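Local atomic coordinates of periplasmic binding protein/LacI transcriptional regulator (Alkaliphilus metalliredigens, PDB entry 3CTP), a protein that binds the sugar beta-D-xylulofuranose and probably acts as a LacI-family transcriptional repressor that recognises DNA. Residues Q215-M218 and L219-I223; V237-D240 and I241-A244; D101-K104 and E105-Y108. All blocks are in the same frame, centred on the assembly; numbering follows the deposited sequence.

How the contacts relate
Contact 3 comes first along the chain, then contact 1, then contact 2. Contact 3 is the start of helix 102-114, which follows strand 92-97, an outer strand of the seven-stranded mixed sheet. Contacts 1 and 2 both belong to the half built on the four-stranded parallel sheet. Contact 1 lies in the loop before strand 234-237, and contact 2 joins that strand to helix 240-252. Centre to centre, contacts 1 and 2 are about 13 Å apart, and contact 3 is about 24 Å from contact 1 and 25 Å from contact 2. Contact 2 lines the sugar site, contacts 1 and 3 lie further out, one on each half, and all three touch the second subunit.

Contact 1 (Q215-M218 and L219-I223); sequences QVKM and LEEDI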
loop_
_atom_site.group_PDB
_atom_site.type_symbol
_atom_site.label_atom_id
_atom_site.label_comp_id
_atom_site.label_asym_id
_atom_site.label_seq_id
_atom_site.Cartn_x
_atom_site.Cartn_y
_atom_site.Cartn_z
ATOM N N GLN A 215 9.694 4.377 2.508
ATOM C CA GLN A 215 10.210 3.557 1.434
ATOM C C GLN A 215 10.550 2.243 2.113
ATOM O O GLN A 215 10.890 2.231 3.299
ATOM C CB GLN A 215 11.548 4.117 0.925
ATOM C CG GLN A 215 11.507 5.498 0.281
ATOM C CD GLN A 215 12.915 5.975 -0.145
ATOM O OE1 GLN A 215 13.184 6.141 -1.330
ATOM N NE2 GLN A 215 13.802 6.165 0.828
ATOM N N VAL A 216 10.493 1.154 1.362
ATOM C CA VAL A 216 10.767 -0.147 1.948
ATOM C C VAL A 216 12.181 -0.181 2.541
ATOM O O VAL A 216 12.417 -0.824 3.573
ATOM C CB VAL A 216 10.562 -1.254 0.920
ATOM C CG1 VAL A 216 11.015 -2.597 1.475
ATOM C CG2 VAL A 216 9.074 -1.297 0.562
ATOM N N LYS A 217 13.100 0.554 1.925
ATOM C CA LYS A 217 14.470 0.632 2.479
ATOM C C LYS A 217 14.542 1.176 3.901
ATOM O O LYS A 217 15.499 0.882 4.638
ATOM C CB LYS A 217 15.409 1.410 1.553
ATOM C CG LYS A 217 15.042 2.842 1.346
ATOM C CD LYS A 217 16.066 3.471 0.393
ATOM C CE LYS A 217 17.432 2.820 0.598
ATOM N NZ LYS A 217 18.162 3.317 1.787
ATOM N N MET A 218 13.547 1.962 4.298
ATOM C CA MET A 218 13.520 2.516 5.647
ATOM C C MET A 218 13.569 1.406 6.681
ATOM O O MET A 218 14.019 1.615 7.806
ATOM C CB MET A 218 12.252 3.386 5.805
ATOM C CG MET A 218 12.222 4.421 6.927
ATOM S SD MET A 218 10.834 5.612 6.682
ATOM C CE MET A 218 11.593 6.853 5.613
ATOM N N LEU A 219 13.112 0.202 6.325
ATOM C CA LEU A 219 13.090 -0.874 7.316
ATOM C C LEU A 219 14.497 -1.402 7.626
ATOM O O LEU A 219 14.678 -2.144 8.608
ATOM C CB LEU A 219 12.169 -2.012 6.843
ATOM C CG LEU A 219 10.711 -1.576 6.644
ATOM C CD1 LEU A 219 9.894 -2.671 5.967
ATOM C CD2 LEU A 219 10.063 -1.244 7.980
ATOM N N GLU A 220 15.472 -1.016 6.791
ATOM C CA GLU A 220 16.880 -1.401 6.937
ATOM C C GLU A 220 17.753 -0.215 7.364
ATOM O O GLU A 220 18.987 -0.318 7.330
ATOM C CB GLU A 220 17.449 -1.957 5.615
ATOM C CG GLU A 220 16.510 -2.897 4.847
ATOM C CD GLU A 220 16.826 -2.963 3.352
ATOM O OE1 GLU A 220 17.999 -2.738 2.974
ATOM O OE2 GLU A 220 15.901 -3.253 2.552
ATOM N N GLU A 221 17.120 0.901 7.734
ATOM C CA GLU A 221 17.840 2.125 8.134
ATOM C C GLU A 221 17.689 2.371 9.633
ATOM O O GLU A 221 16.609 2.148 10.189
ATOM C CB GLU A 221 17.318 3.325 7.352
ATOM C CG GLU A 221 17.611 3.185 5.865
ATOM C CD GLU A 221 17.057 4.310 5.038
ATOM O OE1 GLU A 221 16.040 4.929 5.431
ATOM O OE2 GLU A 221 17.619 4.545 3.955
ATOM N N ASP A 222 18.759 2.821 10.278
ATOM C CA ASP A 222 18.745 3.118 11.718
ATOM C C ASP A 222 18.668 4.610 11.940
ATOM O O ASP A 222 19.058 5.382 11.068
ATOM C CB ASP A 222 20.067 2.687 12.347
ATOM C CG ASP A 222 20.314 1.196 12.269
ATOM O OD1 ASP A 222 19.342 0.416 12.319
ATOM O OD2 ASP A 222 21.503 0.811 12.183
ATOM N N ILE A 223 18.175 5.016 13.109
ATOM C CA ILE A 223 18.315 6.400 13.562
ATOM C C ILE A 223 19.539 6.453 14.477
ATOM O O ILE A 223 19.705 5.598 15.365
ATOM C CB ILE A 223 17.059 6.867 14.317
ATOM C CG1 ILE A 223 15.871 6.977 13.346
ATOM C CG2 ILE A 223 17.297 8.222 14.985
ATOM C CD1 ILE A 223 14.573 7.327 14.040
HETATM O O HOH W 1 14.931 6.693 3.909
#
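A short 3-10 turn, residues 216-220, sits in the loop between strands 206-209 and 234-237. It is held by i to i+3 backbone bonds, and a lysine-glutamate pair bridges it four residues apart. Leu219 N donates to Val216 O at 3.0 Å, and Glu220 N donates to Lys217 O at 2.9 Å. Glu221 N gives the next bond, to Met218 O at 3.2 Å. In all three the donor stands well above the carbonyl plane.

The side chains add a salt bridge. Lys217 NZ lies 2.6 Å from Glu221 OE2 and meets it from above the carboxylate plane. The lysine reaches this oxygen by folding back: CG starts between the backbone N and the carbonyl carbon (chi1 63°), and the chain bends again at chi3 and chi4. The other carboxylate oxygen, Glu221 OE1, takes a hydrogen bond from a water at 2.6 Å. That water also accepts a weak bond from Gln215 NE2. Glu221 OE1 comes within 3.5 Å of Met218 CA as well, where the carboxylate end lies over the turn.

Leu219 is the buried residue. Its CB and CG lie against Val216 O, and its side chain packs on Leu274 of the second subunit. Val216 packs on Phe270 of that same subunit, while Met218 rests on Phe210 of its own chain.

On the exposed side of the turn, that of Lys217 and Glu221, each carboxylate oxygen thus has its own partner. The lysine is likely to help keep the carboxylate ionised, and lysine and water together probably limit its rotation.

Contact 2 (V237-D240 and I241-A244); sequences VFND and IAAA. With XLF (beta-D-xylulofuranose), chain C.
Asn239 and Ala242 meet at the N-terminus of helix 240-252, where the Asn239 side chain caps the helix. Its OD1 accepts from Ala242 N at 2.8 Å, with an N-H...O angle of 162° and the donor nearly along the C=O axis. CG sits between the backbone N and the carbonyl carbon (chi1 69°), which turns the amide back over the first turn. While OD1 caps the helix, Asn239 ND2 donates to O5 of the beta-D-xylulofuranose at 3.1 Å. ND2 also bonds to Asp213, so the amide is gripped at both ends and its flip is fixed. Replacing Asn239 by an alanine removes the amide, and is likely to leave Ala242 N without its cap and the sugar O5 and Asp213 without this donor. Asn72, Arg124, Glu142, Arg190, Asp267 and Gln284 also bond to the sugar. Ile241 lies alongside Asn239, pointing the same way, with CG2 3.4 Å from OD1.

Phe238 turns its ring so that one face receives the methyl of Ala242. Ala242 CB stands 4.1 Å from the centroid of the Phe238 ring, 28° off the normal, a CH-pi contact. The sugar C5 lies at the edge of the same ring, near its plane. Val237 meets the helix from the strand end, with CG1 3.7 Å from Ala242 CB. Backbone bonds from Ala243 N to Asn239 O and from Ala244 N to Asp240 O carry the helix on.

The carboxylate of Asp240, in the first turn of the helix, bonds to Thr281 and Ser269 N. Ile241 and Ala244 pack on Ile271 of helix 271-274 and on Leu274 of the second subunit. The contact thus links strand 234-237, paired with strand 262-264 through Val237 and Ile264, to helix 240-252.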
loop_
_atom_site.group_PDB
_atom_site.type_symbol
_atom_site.label_atom_id
_atom_site.label_comp_id
_atom_site.label_asym_id
_atom_site.label_seq_id
_atom_site.Cartn_x
_atom_site.Cartn_y
_atom_site.Cartn_z
ATOM N N VAL A 237 4.933 11.787 15.146
ATOM C CA VAL A 237 5.554 11.425 13.871
ATOM C C VAL A 237 4.690 11.916 12.719
ATOM O O VAL A 237 3.459 11.845 12.776
ATOM C CB VAL A 237 5.741 9.894 13.750
ATOM C CG1 VAL A 237 6.595 9.589 12.512
ATOM C CG2 VAL A 237 6.410 9.330 15.009
ATOM N N PHE A 238 5.332 12.431 11.676
ATOM C CA PHE A 238 4.600 13.183 10.649
ATOM C C PHE A 238 3.521 12.414 9.906
ATOM O O PHE A 238 2.617 13.038 9.333
ATOM C CB PHE A 238 5.577 13.838 9.646
ATOM C CG PHE A 238 6.336 12.847 8.781
ATOM C CD1 PHE A 238 5.853 12.498 7.517
ATOM C CD2 PHE A 238 7.555 12.325 9.198
ATOM C CE1 PHE A 238 6.569 11.611 6.740
ATOM C CE2 PHE A 238 8.281 11.447 8.412
ATOM C CZ PHE A 238 7.783 11.095 7.174
ATOM N N ASN A 239 3.608 11.083 9.838
ATOM C CA ASN A 239 2.459 10.325 9.336
ATOM C C ASN A 239 2.427 8.940 9.913
ATOM O O ASN A 239 3.335 8.552 10.657
ATOM C CB ASN A 239 2.362 10.330 7.790
ATOM C CG ASN A 239 3.449 9.542 7.125
ATOM O OD1 ASN A 239 4.103 8.726 7.753
ATOM N ND2 ASN A 239 3.659 9.784 5.812
ATOM N N ASP A 240 1.329 8.229 9.666
ATOM C CA ASP A 240 1.128 6.949 10.329
ATOM C C ASP A 240 2.105 5.877 9.865
ATOM O O ASP A 240 2.554 5.070 10.671
ATOM C CB ASP A 240 -0.304 6.418 10.138
ATOM C CG ASP A 240 -1.339 7.221 10.898
ATOM O OD1 ASP A 240 -0.983 8.027 11.785
ATOM O OD2 ASP A 240 -2.547 7.015 10.603
ATOM N N ILE A 241 2.411 5.847 8.567
ATOM C CA ILE A 241 3.346 4.801 8.086
ATOM C C ILE A 241 4.763 5.043 8.636
ATOM O O ILE A 241 5.450 4.092 9.038
ATOM C CB ILE A 241 3.279 4.635 6.532
ATOM C CG1 ILE A 241 4.151 3.461 6.074
ATOM C CG2 ILE A 241 3.623 5.926 5.832
ATOM C CD1 ILE A 241 3.625 2.119 6.550
ATOM N N ALA A 242 5.195 6.301 8.710
ATOM C CA ALA A 242 6.482 6.576 9.361
ATOM C C ALA A 242 6.406 6.202 10.855
ATOM O O ALA A 242 7.346 5.660 11.437
ATOM C CB ALA A 242 6.840 8.057 9.184
ATOM N N ALA A 243 5.279 6.492 11.496
ATOM C CA ALA A 243 5.143 6.125 12.927
ATOM C C ALA A 243 5.293 4.615 13.116
ATOM O O ALA A 243 5.865 4.164 14.109
ATOM C CB ALA A 243 3.764 6.561 13.480
ATOM N N ALA A 244 4.733 3.833 12.192
ATOM C CA ALA A 244 4.848 2.379 12.283
ATOM C C ALA A 244 6.312 1.960 12.271
ATOM O O ALA A 244 6.701 1.005 12.986
ATOM C CB ALA A 244 4.114 1.718 11.085
HETATM O O4 XLF C . 2.313 14.922 2.742
HETATM C C4 XLF C . 1.734 14.349 3.916
HETATM C C5 XLF C . 2.778 13.435 4.542
HETATM O O5 XLF C . 2.326 12.098 4.305
HETATM C C3 XLF C . 0.585 13.421 3.554
HETATM O O3 XLF C . -0.684 13.985 3.909
HETATM C C2 XLF C . 0.907 12.208 4.383
HETATM O O2 XLF C . 0.524 12.408 5.759
HETATM C C1 XLF C . 0.288 10.939 3.832
HETATM O O1 XLF C . 0.742 9.818 4.604
#

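Contact 3 (D101-K104 and E105-Y108); sequences DKEK and EKTY
Backbone bonds in the first turns of helix 102-114 join Asp101 to Glu105, Lys102 to Lys106, Glu103 to Thr107 and Lys104 to Tyr108. Asp101 is also the N-cap: its OD2 accepts from Lys104 N at 2.9 Å through the anti lone pair.

Side chains reinforce this backbone. Thr107 OG1 donates to Glu103 O at 3.0 Å, and Thr107 N bonds to the same oxygen from the opposite face of its plane, so that carbonyl is gripped twice. OG1 stands anti to the carbonyl carbon of Thr107 (chi1 -65°), which turns it back toward Glu103 O. Glu105 OE1 takes a bond of 2.8 Å from a water that also donates weakly to Asp101 O.

One charge pair across the turn is loose: Glu103 and Lys106 run side by side, with OE1 and NZ 3.9 Å apart in a long salt bridge. The stronger partner of Lys106 NZ is Glu130, and Lys104 NZ pairs with Asp99.

Glu105 is buried, and its carboxylate bonds to Ser125, Tyr131 and Gln126 N. Its side chain and that of Tyr108 touch Met66 on strand 62-67. The Tyr108 hydroxyl bonds to Glu83 and Leu93 N of the second subunit, placing this helix end at the dimer interface.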
loop_
_atom_site.group_PDB
_atom_site.type_symbol
_atom_site.label_atom_id
_atom_site.label_comp_id
_atom_site.label_asym_id
_atom_site.label_seq_id
_atom_site.Cartn_x
_atom_site.Cartn_y
_atom_site.Cartn_z
ATOM N N ASP A 101 9.359 12.704 -6.913
ATOM C CA ASP A 101 10.482 13.064 -7.780
ATOM C C ASP A 101 10.010 14.020 -8.860
ATOM O O ASP A 101 9.079 13.724 -9.609
ATOM C CB ASP A 101 11.063 11.812 -8.432
ATOM C CG ASP A 101 12.282 12.129 -9.287
ATOM O OD1 ASP A 101 13.365 12.354 -8.719
ATOM O OD2 ASP A 101 12.139 12.189 -10.500
ATOM N N LYS A 102 10.666 15.168 -8.948
ATOM C CA LYS A 102 10.253 16.180 -9.896
ATOM C C LYS A 102 10.328 15.657 -11.328
ATOM O O LYS A 102 9.484 15.965 -12.167
ATOM C CB LYS A 102 11.154 17.428 -9.722
ATOM C CG LYS A 102 10.643 18.652 -10.464
ATOM C CD LYS A 102 11.570 19.873 -10.302
ATOM C CE LYS A 102 11.891 20.148 -8.844
ATOM N NZ LYS A 102 12.436 21.548 -8.658
ATOM N N GLU A 103 11.358 14.882 -11.649
ATOM C CA GLU A 103 11.461 14.428 -13.034
ATOM C C GLU A 103 10.421 13.356 -13.393
ATOM O O GLU A 103 9.934 13.302 -14.521
ATOM C CB GLU A 103 12.882 13.964 -13.338
ATOM C CG GLU A 103 13.929 15.034 -12.961
ATOM C CD GLU A 103 13.667 16.435 -13.549
ATOM O OE1 GLU A 103 13.309 16.554 -14.744
ATOM O OE2 GLU A 103 13.846 17.430 -12.808
ATOM N N LYS A 104 10.069 12.493 -12.448
ATOM C CA LYS A 104 8.989 11.540 -12.722
ATOM C C LYS A 104 7.669 12.274 -12.889
ATOM O O LYS A 104 6.846 11.923 -13.733
ATOM C CB LYS A 104 8.858 10.502 -11.599
ATOM C CG LYS A 104 9.998 9.490 -11.612
ATOM C CD LYS A 104 9.923 8.553 -10.421
ATOM C CE LYS A 104 11.163 7.654 -10.410
ATOM N NZ LYS A 104 11.184 6.685 -9.279
ATOM N N GLU A 105 7.449 13.292 -12.070
ATOM C CA GLU A 105 6.232 14.088 -12.233
ATOM C C GLU A 105 6.202 14.742 -13.612
ATOM O O GLU A 105 5.176 14.733 -14.304
ATOM C CB GLU A 105 6.139 15.160 -11.130
ATOM C CG GLU A 105 4.864 15.955 -11.241
ATOM C CD GLU A 105 4.734 17.000 -10.158
ATOM O OE1 GLU A 105 5.664 17.139 -9.316
ATOM O OE2 GLU A 105 3.664 17.663 -10.165
ATOM N N LYS A 106 7.324 15.329 -14.024
ATOM C CA LYS A 106 7.356 15.967 -15.341
ATOM C C LYS A 106 7.051 14.972 -16.465
ATOM O O LYS A 106 6.315 15.264 -17.421
ATOM C CB LYS A 106 8.734 16.615 -15.558
ATOM C CG LYS A 106 8.893 17.251 -16.918
ATOM C CD LYS A 106 10.253 17.961 -17.022
ATOM C CE LYS A 106 10.359 19.165 -16.082
ATOM N NZ LYS A 106 11.730 19.824 -16.162
ATOM N N THR A 107 7.610 13.769 -16.344
ATOM C CA THR A 107 7.418 12.751 -17.352
ATOM C C THR A 107 5.950 12.352 -17.422
ATOM O O THR A 107 5.377 12.261 -18.492
ATOM C CB THR A 107 8.256 11.514 -17.009
ATOM O OG1 THR A 107 9.649 11.854 -17.084
ATOM C CG2 THR A 107 7.932 10.371 -17.991
ATOM N N TYR A 108 5.329 12.147 -16.260
ATOM C CA TYR A 108 3.917 11.735 -16.268
ATOM C C TYR A 108 2.993 12.853 -16.742
ATOM O O TYR A 108 1.958 12.605 -17.362
ATOM C CB TYR A 108 3.476 11.151 -14.899
ATOM C CG TYR A 108 3.868 9.700 -14.875
ATOM C CD1 TYR A 108 3.311 8.824 -15.793
ATOM C CD2 TYR A 108 4.828 9.234 -14.018
ATOM C CE1 TYR A 108 3.707 7.497 -15.860
ATOM C CE2 TYR A 108 5.242 7.889 -14.069
ATOM C CZ TYR A 108 4.669 7.039 -14.999
ATOM O OH TYR A 108 5.073 5.708 -15.067
HETATM O O HOH W 2 6.830 15.271 -7.645
#